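Local coordinates for protein X-PRO dipeptidase (Streptococcus pyogenes M1 GAS, PDB 3O5V) that probably hydrolyses Xaa-Pro dipeptides as a manganese-dependent prolidase of the M24B family, represented here by its N-terminal creatinase/prolidase domain, at residues Q42-V47 / E84-V89. Sequence-based numbering, arbitrary orientation.
Sequences QLFLFV and EKIKAV
Phe-44 and Ile-86 carry the CA atoms nearest each other across the extended segment 42-47 and the helical segment 84-89, 9.5 Å apart. No hydrogen bond crosses this gap, which side chains alone bridge. Within the helix, Ala-88 N donates to Glu-84 O at 2.9 Å. Of residues 84-89, Ile-86 alone touches 42-47, and its two branches divide the work. Ile-86 CD1 lies 4.0 Å from Phe-44 CD2. On the other branch, Ile-86 CG2 comes within 3.8 Å of Phe-46 CZ. Both methyls approach the rings obliquely, and each phenylalanine side chain crosses the isoleucine at about a right angle. In Ile-86, chi1 of -68° sets the two branches apart, with CG2 anti to the backbone N, and the near-extended chi2 of 159° carries CD1 on to the Phe-44 ring. The contact is small, 120 Å² in all, but buried and wholly apolar. It is helix-on-sheet packing within the creatinase/prolidase N-terminal domain: helix 82-89 lies against one face of the mixed sheet, where Phe-56 of neighbouring strand 54-58 touches both Ile-86 and Phe-46. Ile-21 of strand 19-22 packs against both phenylalanines, while Leu-43 and Leu-45 turn to the opposite face and meet helix 25-32.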
# COMPACT_ATOMS: atom_id res chain seq x y z
N GLN A 42 -8.87 -6.85 3.43
CA GLN A 42 -7.56 -6.21 3.21
C GLN A 42 -7.65 -4.87 2.48
O GLN A 42 -8.47 -4.69 1.59
CB GLN A 42 -6.64 -7.17 2.45
CG GLN A 42 -6.45 -8.52 3.15
CD GLN A 42 -5.72 -8.41 4.49
OE1 GLN A 42 -4.92 -7.50 4.71
NE2 GLN A 42 -6.00 -9.36 5.40
N LEU A 43 -6.77 -3.95 2.88
CA LEU A 43 -6.62 -2.63 2.25
C LEU A 43 -5.13 -2.29 2.27
O LEU A 43 -4.54 -2.29 3.34
CB LEU A 43 -7.41 -1.58 3.05
CG LEU A 43 -7.10 -0.11 2.78
CD1 LEU A 43 -7.61 0.30 1.40
CD2 LEU A 43 -7.70 0.76 3.89
N PHE A 44 -4.54 -2.01 1.11
CA PHE A 44 -3.13 -1.56 1.04
C PHE A 44 -2.94 -0.53 -0.06
O PHE A 44 -3.55 -0.63 -1.15
CB PHE A 44 -2.15 -2.73 0.76
CG PHE A 44 -2.09 -3.77 1.84
CD1 PHE A 44 -1.49 -3.49 3.07
CD2 PHE A 44 -2.58 -5.06 1.60
CE1 PHE A 44 -1.43 -4.48 4.07
CE2 PHE A 44 -2.53 -6.05 2.58
CZ PHE A 44 -1.94 -5.76 3.82
N LEU A 45 -2.10 0.46 0.22
CA LEU A 45 -1.59 1.35 -0.82
C LEU A 45 -0.10 1.09 -1.06
O LEU A 45 0.72 1.26 -0.16
CB LEU A 45 -1.82 2.83 -0.46
CG LEU A 45 -1.26 3.86 -1.46
CD1 LEU A 45 -1.99 3.79 -2.81
CD2 LEU A 45 -1.33 5.27 -0.92
N PHE A 46 0.23 0.66 -2.27
CA PHE A 46 1.61 0.32 -2.64
C PHE A 46 2.23 1.48 -3.38
O PHE A 46 1.83 1.79 -4.52
CB PHE A 46 1.63 -0.94 -3.52
CG PHE A 46 1.14 -2.18 -2.82
CD1 PHE A 46 2.00 -2.92 -2.00
CD2 PHE A 46 -0.19 -2.59 -2.95
CE1 PHE A 46 1.55 -4.06 -1.33
CE2 PHE A 46 -0.65 -3.74 -2.30
CZ PHE A 46 0.22 -4.48 -1.49
N VAL A 47 3.19 2.15 -2.75
CA VAL A 47 3.89 3.27 -3.40
C VAL A 47 5.32 2.88 -3.75
O VAL A 47 6.23 2.91 -2.91
CB VAL A 47 3.85 4.56 -2.52
CG1 VAL A 47 4.47 5.74 -3.25
CG2 VAL A 47 2.41 4.88 -2.09
N GLU A 84 -2.55 -14.02 -2.73
CA GLU A 84 -2.34 -14.49 -4.10
C GLU A 84 -2.73 -13.42 -5.10
O GLU A 84 -2.04 -13.22 -6.10
CB GLU A 84 -3.14 -15.77 -4.37
CG GLU A 84 -2.75 -16.90 -3.42
CD GLU A 84 -3.42 -18.24 -3.73
OE1 GLU A 84 -4.43 -18.29 -4.48
OE2 GLU A 84 -2.92 -19.27 -3.20
N LYS A 85 -3.83 -12.72 -4.83
CA LYS A 85 -4.29 -11.66 -5.72
C LYS A 85 -3.29 -10.50 -5.81
O LYS A 85 -3.00 -10.00 -6.89
CB LYS A 85 -5.69 -11.17 -5.30
CG LYS A 85 -6.33 -10.18 -6.28
CD LYS A 85 -6.73 -10.82 -7.62
CE LYS A 85 -7.66 -9.89 -8.39
NZ LYS A 85 -8.09 -10.48 -9.69
N ILE A 86 -2.76 -10.06 -4.67
CA ILE A 86 -1.75 -8.99 -4.68
C ILE A 86 -0.55 -9.40 -5.55
O ILE A 86 -0.08 -8.61 -6.38
CB ILE A 86 -1.26 -8.66 -3.26
CG1 ILE A 86 -2.39 -8.02 -2.45
CG2 ILE A 86 -0.01 -7.76 -3.32
CD1 ILE A 86 -2.23 -8.11 -0.91
N LYS A 87 -0.07 -10.62 -5.34
CA LYS A 87 0.99 -11.19 -6.16
C LYS A 87 0.62 -11.16 -7.65
O LYS A 87 1.45 -10.81 -8.49
CB LYS A 87 1.31 -12.63 -5.71
CG LYS A 87 2.37 -13.37 -6.55
CD LYS A 87 3.72 -12.67 -6.50
CE LYS A 87 4.77 -13.40 -7.36
NZ LYS A 87 6.08 -12.71 -7.33
N ALA A 88 -0.64 -11.48 -7.97
CA ALA A 88 -1.10 -11.54 -9.36
C ALA A 88 -1.20 -10.16 -10.03
O ALA A 88 -0.90 -10.04 -11.23
CB ALA A 88 -2.44 -12.28 -9.46
N VAL A 89 -1.58 -9.13 -9.27
CA VAL A 89 -1.88 -7.81 -9.86
C VAL A 89 -0.74 -6.78 -9.85
O VAL A 89 -0.73 -5.86 -10.67
CB VAL A 89 -3.17 -7.15 -9.27
CG1 VAL A 89 -4.36 -8.09 -9.38
CG2 VAL A 89 -2.96 -6.68 -7.81